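Local atomic coordinates of MIF (Toxoplasma gondii, PDB entry 4DH4), a protein that belongs to the macrophage migration inhibitory factor family, whose small alpha/beta subunits assemble into trimers with sheets continued from one subunit to the next. Residues 6-11 with 46-51; 58-63 with 93-98. One frame throughout, in Å; residues are numbered along the deposited sequence. Where two conformers were deposited one is given.

Contact 1: 6-11 with 46-51; sequences FCPVAA and GQMRFG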
loop_
_atom_site.group_PDB
_atom_site.type_symbol
_atom_site.label_atom_id
_atom_site.label_comp_id
_atom_site.label_asym_id
_atom_site.label_seq_id
_atom_site.Cartn_x
_atom_site.Cartn_y
_atom_site.Cartn_z
ATOM N N PHE A 6 4.271 -1.832 -7.566
ATOM C CA PHE A 6 5.433 -1.457 -6.774
ATOM C C PHE A 6 6.632 -2.254 -7.269
ATOM O O PHE A 6 6.597 -3.485 -7.297
ATOM C CB PHE A 6 5.217 -1.776 -5.295
ATOM C CG PHE A 6 4.117 -0.987 -4.645
ATOM C CD1 PHE A 6 2.799 -1.438 -4.688
ATOM C CD2 PHE A 6 4.403 0.196 -3.965
ATOM C CE1 PHE A 6 1.780 -0.712 -4.077
ATOM C CE2 PHE A 6 3.392 0.936 -3.346
ATOM C CZ PHE A 6 2.078 0.482 -3.404
ATOM N N CYS A 7 7.696 -1.551 -7.645
ATOM C CA CYS A 7 8.850 -2.202 -8.262
ATOM C C CYS A 7 10.100 -1.332 -8.086
ATOM O O CYS A 7 9.998 -0.109 -8.127
ATOM C CB CYS A 7 8.547 -2.440 -9.743
ATOM S SG CYS A 7 9.814 -3.311 -10.659
ATOM N N PRO A 8 11.270 -1.954 -7.840
ATOM C CA PRO A 8 12.501 -1.161 -7.702
ATOM C C PRO A 8 13.034 -0.568 -9.016
ATOM O O PRO A 8 13.876 0.339 -8.977
ATOM C CB PRO A 8 13.510 -2.147 -7.096
ATOM C CG PRO A 8 12.977 -3.497 -7.358
ATOM C CD PRO A 8 11.497 -3.395 -7.607
ATOM N N VAL A 9 12.540 -1.058 -10.153
ATOM C CA VAL A 9 13.028 -0.619 -11.475
ATOM C C VAL A 9 12.815 0.885 -11.690
ATOM O O VAL A 9 11.717 1.410 -11.484
ATOM C CB VAL A 9 12.402 -1.450 -12.635
ATOM C CG1 VAL A 9 12.696 -0.821 -13.996
ATOM C CG2 VAL A 9 12.901 -2.897 -12.603
ATOM N N ALA A 10 13.883 1.576 -12.089
ATOM C CA ALA A 10 13.820 3.004 -12.363
ATOM C C ALA A 10 13.219 3.244 -13.747
ATOM O O ALA A 10 13.928 3.583 -14.701
ATOM C CB ALA A 10 15.211 3.636 -12.244
ATOM N N ALA A 11 11.907 3.051 -13.853
ATOM C CA ALA A 11 11.206 3.181 -15.125
ATOM C C ALA A 11 11.097 4.635 -15.547
ATOM O O ALA A 11 10.773 5.510 -14.739
ATOM C CB ALA A 11 9.824 2.550 -15.043
ATOM N N GLY A 46 12.298 1.479 -2.977
ATOM C CA GLY A 46 13.711 1.212 -2.749
ATOM C C GLY A 46 13.945 -0.253 -3.085
ATOM O O GLY A 46 13.284 -0.816 -3.966
ATOM N N GLN A 47 14.867 -0.882 -2.375
ATOM C CA GLN A 47 15.212 -2.271 -2.631
ATOM C C GLN A 47 14.032 -3.203 -2.396
ATOM O O GLN A 47 13.200 -2.961 -1.516
ATOM C CB GLN A 47 16.372 -2.710 -1.743
ATOM C CG GLN A 47 17.631 -1.883 -1.905
ATOM C CD GLN A 47 18.872 -2.628 -1.451
ATOM O OE1 GLN A 47 18.796 -3.748 -0.936
ATOM N NE2 GLN A 47 20.027 -2.014 -1.650
ATOM N N MET A 48 13.979 -4.262 -3.195
ATOM C CA MET A 48 13.021 -5.342 -3.001
ATOM C C MET A 48 13.729 -6.681 -3.158
ATOM O O MET A 48 14.621 -6.830 -4.006
ATOM C CB MET A 48 11.850 -5.219 -3.984
ATOM C CG MET A 48 10.757 -4.233 -3.540
ATOM S SD MET A 48 9.311 -4.166 -4.641
ATOM C CE MET A 48 8.885 -5.892 -4.751
ATOM N N ARG A 49 13.354 -7.638 -2.318
ATOM C CA ARG A 49 13.871 -8.999 -2.405
ATOM C C ARG A 49 12.718 -9.986 -2.522
ATOM O O ARG A 49 11.631 -9.749 -1.989
ATOM C CB ARG A 49 14.719 -9.342 -1.178
ATOM C CG ARG A 49 16.012 -8.526 -1.071
ATOM C CD ARG A 49 16.676 -8.703 0.282
ATOM N NE ARG A 49 17.111 -10.077 0.521
ATOM C CZ ARG A 49 18.237 -10.607 0.046
ATOM N NH1 ARG A 49 18.538 -11.865 0.325
ATOM N NH2 ARG A 49 19.062 -9.885 -0.709
ATOM N N PHE A 50 12.963 -11.086 -3.226
ATOM C CA PHE A 50 11.990 -12.169 -3.344
ATOM C C PHE A 50 12.731 -13.492 -3.408
ATOM O O PHE A 50 13.672 -13.647 -4.189
ATOM C CB PHE A 50 11.079 -11.971 -4.569
ATOM C CG PHE A 50 10.043 -13.063 -4.760
ATOM C CD1 PHE A 50 9.292 -13.539 -3.683
ATOM C CD2 PHE A 50 9.797 -13.584 -6.028
ATOM C CE1 PHE A 50 8.332 -14.545 -3.858
ATOM C CE2 PHE A 50 8.833 -14.592 -6.224
ATOM C CZ PHE A 50 8.099 -15.070 -5.126
ATOM N N GLY A 51 12.314 -14.431 -2.562
ATOM C CA GLY A 51 12.942 -15.746 -2.489
ATOM C C GLY A 51 14.374 -15.740 -1.984
ATOM O O GLY A 51 15.121 -16.681 -2.248
#

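Contact 2: 58-63 with 93-98; sequences AFIRVA and NRIYTT. With SO4 (sulfate ion), chain B; SO4 (sulfate ion), chain C.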
loop_
_atom_site.group_PDB
_atom_site.type_symbol
_atom_site.label_atom_id
_atom_site.label_comp_id
_atom_site.label_asym_id
_atom_site.label_seq_id
_atom_site.Cartn_x
_atom_site.Cartn_y
_atom_site.Cartn_z
ATOM N N ALA A 58 8.565 -7.703 -8.445
ATOM C CA ALA A 58 7.548 -6.674 -8.295
ATOM C C ALA A 58 6.375 -7.214 -7.507
ATOM O O ALA A 58 6.171 -8.429 -7.420
ATOM C CB ALA A 58 7.080 -6.174 -9.663
ATOM N N PHE A 59 5.616 -6.307 -6.911
ATOM C CA PHE A 59 4.308 -6.697 -6.426
ATOM C C PHE A 59 3.265 -5.681 -6.819
ATOM O O PHE A 59 3.531 -4.470 -6.893
ATOM C CB PHE A 59 4.305 -7.029 -4.936
ATOM C CG PHE A 59 4.202 -5.846 -4.058
ATOM C CD1 PHE A 59 5.317 -5.078 -3.778
ATOM C CD2 PHE A 59 2.982 -5.486 -3.510
ATOM C CE1 PHE A 59 5.206 -3.966 -2.965
ATOM C CE2 PHE A 59 2.864 -4.385 -2.694
ATOM C CZ PHE A 59 3.980 -3.623 -2.412
ATOM N N ILE A 60 2.076 -6.168 -7.130
ATOM C CA ILE A 60 1.020 -5.261 -7.525
ATOM C C ILE A 60 -0.236 -5.550 -6.714
ATOM O O ILE A 60 -0.565 -6.707 -6.432
ATOM C CB ILE A 60 0.790 -5.214 -9.087
ATOM C CG1 ILE A 60 -0.373 -6.089 -9.542
ATOM C CG2 ILE A 60 2.072 -5.533 -9.876
ATOM C CD1 ILE A 60 -1.688 -5.371 -9.543
ATOM N N ARG A 61 -0.912 -4.480 -6.322
ATOM C CA ARG A 61 -2.126 -4.568 -5.518
ATOM C C ARG A 61 -3.309 -4.179 -6.373
ATOM O O ARG A 61 -3.341 -3.069 -6.914
ATOM C CB ARG A 61 -2.052 -3.627 -4.305
ATOM C CG ARG A 61 -0.895 -3.877 -3.347
ATOM C CD ARG A 61 -1.127 -3.125 -2.033
ATOM N NE ARG A 61 -2.247 -3.704 -1.289
ATOM C CZ ARG A 61 -3.390 -3.077 -1.029
ATOM N NH1 ARG A 61 -3.578 -1.817 -1.425
ATOM N NH2 ARG A 61 -4.342 -3.706 -0.356
ATOM N N VAL A 62 -4.282 -5.076 -6.515
ATOM C CA VAL A 62 -5.508 -4.734 -7.240
ATOM C C VAL A 62 -6.770 -4.900 -6.389
ATOM O O VAL A 62 -6.961 -5.920 -5.729
ATOM C CB VAL A 62 -5.611 -5.414 -8.664
ATOM C CG1 VAL A 62 -4.660 -6.585 -8.803
ATOM C CG2 VAL A 62 -7.055 -5.783 -9.038
ATOM N N ALA A 63 -7.605 -3.864 -6.410
ATOM C CA ALA A 63 -8.829 -3.785 -5.595
ATOM C C ALA A 63 -10.020 -3.452 -6.476
ATOM O O ALA A 63 -9.896 -2.702 -7.441
ATOM C CB ALA A 63 -8.684 -2.713 -4.512
ATOM N N ASN A 93 7.404 -14.688 -13.203
ATOM C CA ASN A 93 7.450 -15.551 -12.014
ATOM C C ASN A 93 8.065 -14.907 -10.763
ATOM O O ASN A 93 8.110 -15.535 -9.700
ATOM C CB ASN A 93 8.095 -16.923 -12.322
ATOM C CG ASN A 93 9.613 -16.859 -12.522
ATOM O OD1 ASN A 93 10.254 -15.807 -12.393
ATOM N ND2 ASN A 93 10.196 -18.011 -12.849
ATOM N N ARG A 94 8.525 -13.663 -10.894
ATOM C CA ARG A 94 8.983 -12.879 -9.744
ATOM C C ARG A 94 8.043 -11.707 -9.449
ATOM O O ARG A 94 8.428 -10.729 -8.824
ATOM C CB ARG A 94 10.433 -12.419 -9.928
ATOM C CG ARG A 94 11.411 -13.582 -9.764
ATOM C CD ARG A 94 12.865 -13.189 -9.891
ATOM N NE ARG A 94 13.359 -12.308 -8.833
ATOM C CZ ARG A 94 13.623 -12.677 -7.576
ATOM N NH1 ARG A 94 13.409 -13.924 -7.161
ATOM N NH2 ARG A 94 14.101 -11.782 -6.727
ATOM N N ILE A 95 6.794 -11.843 -9.891
ATOM C CA ILE A 95 5.774 -10.830 -9.647
ATOM C C ILE A 95 4.632 -11.422 -8.844
ATOM O O ILE A 95 4.029 -12.427 -9.257
ATOM C CB ILE A 95 5.234 -10.242 -10.975
ATOM C CG1 ILE A 95 6.377 -9.598 -11.756
ATOM C CG2 ILE A 95 4.094 -9.227 -10.713
ATOM C CD1 ILE A 95 6.025 -9.261 -13.186
ATOM N N TYR A 96 4.370 -10.817 -7.682
ATOM C CA TYR A 96 3.198 -11.157 -6.877
ATOM C C TYR A 96 2.094 -10.159 -7.159
ATOM O O TYR A 96 2.323 -8.948 -7.117
ATOM C CB TYR A 96 3.501 -11.104 -5.378
ATOM C CG TYR A 96 4.016 -12.381 -4.729
ATOM C CD1 TYR A 96 3.907 -13.630 -5.365
ATOM C CD2 TYR A 96 4.573 -12.337 -3.443
ATOM C CE1 TYR A 96 4.380 -14.797 -4.742
ATOM C CE2 TYR A 96 5.037 -13.492 -2.813
ATOM C CZ TYR A 96 4.933 -14.717 -3.468
ATOM O OH TYR A 96 5.391 -15.866 -2.846
ATOM N N THR A 97 0.900 -10.667 -7.442
ATOM C CA THR A 97 -0.292 -9.828 -7.553
ATOM C C THR A 97 -1.289 -10.297 -6.498
ATOM O O THR A 97 -1.604 -11.486 -6.438
ATOM C CB THR A 97 -0.928 -9.910 -8.962
ATOM O OG1 THR A 97 0.045 -9.584 -9.965
ATOM C CG2 THR A 97 -2.084 -8.930 -9.076
ATOM N N THR A 98 -1.751 -9.376 -5.654
ATOM C CA THR A 98 -2.766 -9.713 -4.644
ATOM C C THR A 98 -4.025 -8.891 -4.852
ATOM O O THR A 98 -3.967 -7.740 -5.312
ATOM C CB THR A 98 -2.245 -9.574 -3.187
ATOM O OG1 THR A 98 -1.984 -8.198 -2.882
ATOM C CG2 THR A 98 -0.978 -10.398 -2.980
HETATM S S SO4 B . -2.574 -7.113 0.301
HETATM O O1 SO4 B . -1.960 -8.360 -0.157
HETATM O O2 SO4 B . -1.673 -6.021 -0.035
HETATM O O3 SO4 B . -3.853 -6.973 -0.367
HETATM O O4 SO4 B . -2.738 -7.204 1.753
HETATM S S SO4 C . -7.443 -1.243 -0.603
HETATM O O1 SO4 C . -8.447 -0.585 -1.440
HETATM O O2 SO4 C . -6.164 -0.592 -0.841
HETATM O O3 SO4 C . -7.859 -1.109 0.780
HETATM O O4 SO4 C . -7.378 -2.649 -1.006
HETATM O O HOH W 1 0.459 -7.436 -4.006
#

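Contact 1: 6-11 with 46-51
P8 CB rests 3.4 Å from G46 O, the closest approach between 6-11 and 46-51. Across the contact no hydrogen bond forms; it is van der Waals packing of the P8 ring on M48 CB and SD and on the G46 carbonyl. CG of the ring comes 4.0 Å from M48 CB. The other end of the ring, CD, meets M48 SD at 3.8 Å, and the methionine chain crosses the proline at about a right angle. M48 bends at its last torsion (chi3 52°), and its sulfur also lies 3.9 Å from F6 O. Within 6-11 a nearly straight hydrogen bond from V9 N to C7 SG, 3.6 Å long with 164° at the hydrogen, spans P8. With SG anti to the backbone N (chi1 -177°), the sulfur lies on the carbonyl side, towards the residues that follow. Proline suits the point where strand 2-7 ends, since it presents a compact apolar ring and has no backbone N-H to pair. G46 contributes backbone alone, and the long, flexible methionine reaches back to the strand end. Beyond the pair, M48 also packs on C57 and F59, F6 stacks its ring on that of F59 in strand 58-65, and C7 leans on L88 of helix 70-88. Strand 48-50 itself forms an antiparallel ladder with a strand of the second subunit.

Contact 2: 58-63 with 93-98
R61 and T98 form the last of four parallel bridges between 58-63 and 93-98. From CB, on the face shared with F59 and Y96, the R61 chain leads to CG, 4.5 Å from T98 OG1. CD then comes 3.6 Å from O2 of the chain B sulfate, and NE donates to that same O2 at 2.7 Å. A bend at chi3 (69°) helps turn the guanidinium so that both sulfates, probably from the crystallisation liquor, lie at its edge, in its plane. At the tip, NH1 reaches O2 of the chain C sulfate at 2.9 Å in an almost straight bond (176°), while NH2 spans the two anions with a bond to O4 of the chain C sulfate and a weak one to O3 of the chain B sulfate. Five N-H groups fanned out in one plane let arginine serve two anions at once. T98 OG1 adds a 2.7 Å hydrogen bond to O1 of the chain B sulfate and accepts one from a water, which also donates to I60 O at 2.7 Å and sits at the edge of the F59 ring. I60 O therefore takes two hydrogen bonds, the second from T98 N at 3.0 Å. On the other face A58 and I95 pack as small and branched apolar neighbours. K2 and K102 of this chain and of the second subunit, R61 of the second and third subunits and T98 of the third subunit complete the sulfate sites. Five backbone bonds, alternating between the strands, make the regular parallel ladder, with axes 13° apart. Helix 70-88 links the two strands and packs against I60, I95 and T97, giving the beta-alpha-beta crossover of the macrophage migration inhibitory factor fold.

Overall arrangement
From the N terminus, strand 2-7 runs into contact 1, which closes only after the chain has made helix 13-31 and strand 39-44 and returned at 46-51. Contact 2 opens next at 58-63 and closes past helix 70-88, at 93-98. The two loops thus follow in series, neither enclosing nor crossing the other. They nevertheless meet in space, with centres about 12 Å apart: strands 2-7 and 58-65 are antiparallel neighbours in one sheet, and F50 O accepts a probable hydrogen bond from R94 NH1. Contact 1 ties the C-terminal end of strand 2-7 to strand 48-50, contact 2 joins strand 58-65 to 95-102, the outermost strand within this chain, and both touch the second subunit.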